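Local coordinates for protein MgGH51 (Meripilus giganteus, PDB 6ZPV) that probably hydrolyses terminal alpha-L-arabinofuranosyl residues from arabinose-containing polysaccharides, as a fungal alpha-L-arabinofuranosidase of glycoside hydrolase family 51, at residues N518-L524 and S538-S543. Residues are numbered along the deposited sequence; the frame is centred on the assembly and turned at random. Where two conformers were deposited one is given.
Sequences NKGDQYL and SITRAS
Q522 pairs with R541 through two backbone hydrogen bonds, and two residues on L524 N bonds I539 O, joining strands 522-523 and 535-541 as an antiparallel hairpin in the C-terminal domain's beta-sheet. Two residues, D521 and Q522, stand opposite the single R541, making a classic beta bulge. Beside it G520 fits because a CB would clash with the R541 backbone; T540 OG1, set between its backbone N and carbonyl carbon (chi1 64°), accepts G520 N at 2.9 Å. D521 grips the turn after the partner strand: OD1 takes S543 N at 2.8 Å, while OD2 receives S543 OG on its syn lone pair at 2.7 Å. With an alanine here both acceptors are gone, which is likely to leave S543 N and OG without these partners and the turn freer to shift. Glutamine is long enough to run alongside R541, which in one of its two conformers donates from NH1 to Q522 OE1 (3.0 Å), in the guanidinium plane but tilted 31° from the amide carbonyl plane; R541 NH2 then bonds T626 O. Leucine's branched end suits L524, whose CD1 meets apolar I539 CG2 and R541 CB. S538 OG, hydrogen-bonded to E468, lies near the ring plane, 3.3 Å from Y523 CE1.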
loop_
_atom_site.group_PDB
_atom_site.type_symbol
_atom_site.label_atom_id
_atom_site.label_comp_id
_atom_site.label_asym_id
_atom_site.label_seq_id
_atom_site.Cartn_x
_atom_site.Cartn_y
_atom_site.Cartn_z
ATOM N N ASN A 518 -6.000 17.262 -10.647
ATOM C CA ASN A 518 -6.679 18.483 -11.091
ATOM C C ASN A 518 -6.912 19.383 -9.848
ATOM O O ASN A 518 -8.050 19.631 -9.456
ATOM C CB ASN A 518 -7.982 18.128 -11.827
ATOM C CG ASN A 518 -7.745 17.179 -12.962
ATOM O OD1 ASN A 518 -7.291 17.553 -14.040
ATOM N ND2 ASN A 518 -8.054 15.935 -12.742
ATOM N N LYS A 519 -5.844 19.810 -9.250
ATOM C CA LYS A 519 -5.843 20.489 -7.941
ATOM C C LYS A 519 -4.863 21.679 -7.992
ATOM O O LYS A 519 -3.653 21.496 -8.224
ATOM C CB LYS A 519 -5.403 19.564 -6.807
ATOM C CG LYS A 519 -5.529 20.210 -5.419
ATOM C CD LYS A 519 -4.535 19.660 -4.427
ATOM C CE LYS A 519 -3.201 20.205 -4.644
ATOM N NZ LYS A 519 -2.245 19.595 -3.775
ATOM N N GLY A 520 -5.394 22.840 -7.870
ATOM C CA GLY A 520 -4.578 24.020 -7.805
ATOM C C GLY A 520 -3.998 24.265 -6.401
ATOM O O GLY A 520 -4.310 23.546 -5.440
ATOM N N ASP A 521 -3.220 25.307 -6.290
ATOM C CA ASP A 521 -2.645 25.789 -5.034
ATOM C C ASP A 521 -3.442 26.923 -4.421
ATOM O O ASP A 521 -3.151 27.306 -3.286
ATOM C CB ASP A 521 -1.147 26.121 -5.196
ATOM C CG ASP A 521 -0.854 27.199 -6.204
ATOM O OD1 ASP A 521 -1.803 27.720 -6.813
ATOM O OD2 ASP A 521 0.328 27.588 -6.324
ATOM N N GLN A 522 -4.471 27.415 -5.115
ATOM C CA GLN A 522 -5.357 28.456 -4.573
ATOM C C GLN A 522 -6.777 27.884 -4.471
ATOM O O GLN A 522 -7.277 27.279 -5.453
ATOM C CB GLN A 522 -5.407 29.680 -5.499
ATOM C CG GLN A 522 -4.044 30.269 -5.871
ATOM C CD GLN A 522 -4.191 31.456 -6.775
ATOM O OE1 GLN A 522 -5.059 31.496 -7.669
ATOM N NE2 GLN A 522 -3.355 32.499 -6.556
ATOM N N TYR A 523 -7.467 28.105 -3.349
ATOM C CA TYR A 523 -8.888 27.759 -3.213
ATOM C C TYR A 523 -9.727 28.977 -3.579
ATOM O O TYR A 523 -9.548 30.027 -2.964
ATOM C CB TYR A 523 -9.258 27.259 -1.810
ATOM C CG TYR A 523 -10.715 26.883 -1.726
ATOM C CD1 TYR A 523 -11.182 25.712 -2.311
ATOM C CD2 TYR A 523 -11.626 27.745 -1.143
ATOM C CE1 TYR A 523 -12.531 25.416 -2.344
ATOM C CE2 TYR A 523 -12.961 27.439 -1.146
ATOM C CZ TYR A 523 -13.429 26.296 -1.780
ATOM O OH TYR A 523 -14.775 26.000 -1.836
ATOM N N LEU A 524 -10.631 28.804 -4.529
ATOM C CA LEU A 524 -11.531 29.897 -4.976
ATOM C C LEU A 524 -12.916 29.663 -4.365
ATOM O O LEU A 524 -13.623 28.731 -4.742
ATOM C CB LEU A 524 -11.633 29.922 -6.505
ATOM C CG LEU A 524 -10.385 30.272 -7.248
ATOM C CD1 LEU A 524 -10.628 30.222 -8.724
ATOM C CD2 LEU A 524 -9.882 31.699 -6.908
ATOM N N SER A 538 -16.161 21.979 -5.780
ATOM C CA SER A 538 -15.009 22.702 -5.200
ATOM C C SER A 538 -14.146 23.202 -6.353
ATOM O O SER A 538 -13.912 22.450 -7.319
ATOM C CB SER A 538 -14.220 21.799 -4.261
ATOM O OG SER A 538 -13.072 22.467 -3.756
ATOM N N ILE A 539 -13.671 24.444 -6.248
ATOM C CA ILE A 539 -12.940 25.118 -7.332
ATOM C C ILE A 539 -11.585 25.533 -6.777
ATOM O O ILE A 539 -11.492 26.236 -5.755
ATOM C CB ILE A 539 -13.721 26.299 -7.906
ATOM C CG1 ILE A 539 -15.119 25.835 -8.338
ATOM C CG2 ILE A 539 -12.943 26.913 -9.020
ATOM C CD1 ILE A 539 -16.058 26.894 -8.813
ATOM N N THR A 540 -10.537 25.159 -7.497
ATOM C CA THR A 540 -9.163 25.566 -7.193
ATOM C C THR A 540 -8.474 26.093 -8.427
ATOM O O THR A 540 -8.993 25.898 -9.544
ATOM C CB THR A 540 -8.336 24.418 -6.548
ATOM O OG1 THR A 540 -8.223 23.352 -7.496
ATOM C CG2 THR A 540 -8.956 23.948 -5.248
ATOM N N ARG A 541 -7.349 26.743 -8.238
ATOM C CA ARG A 541 -6.607 27.412 -9.333
ATOM C C ARG A 541 -5.104 27.217 -9.133
ATOM O O ARG A 541 -4.641 27.390 -8.007
ATOM C CB ARG A 541 -7.042 28.884 -9.391
ATOM C CG ARG A 541 -6.407 29.710 -10.502
ATOM C CD ARG A 541 -7.034 31.108 -10.591
ATOM N NE ARG A 541 -6.465 31.960 -11.621
ATOM C CZ ARG A 541 -5.332 32.672 -11.498
ATOM N NH1 ARG A 541 -4.629 32.658 -10.359
ATOM N NH2 ARG A 541 -4.863 33.364 -12.539
ATOM N N ALA A 542 -4.403 26.945 -10.211
ATOM C CA ALA A 542 -2.943 26.935 -10.221
ATOM C C ALA A 542 -2.432 28.368 -10.384
ATOM O O ALA A 542 -2.668 29.014 -11.426
ATOM C CB ALA A 542 -2.481 26.051 -11.325
ATOM N N SER A 543 -1.791 28.885 -9.341
ATOM C CA SER A 543 -1.363 30.275 -9.319
ATOM C C SER A 543 -0.464 30.646 -10.521
ATOM O O SER A 543 -0.562 31.804 -10.982
ATOM C CB SER A 543 -0.674 30.577 -8.024
ATOM O OG SER A 543 0.533 29.829 -7.894
HETATM O O HOH W 1 -15.197 26.512 -4.590
#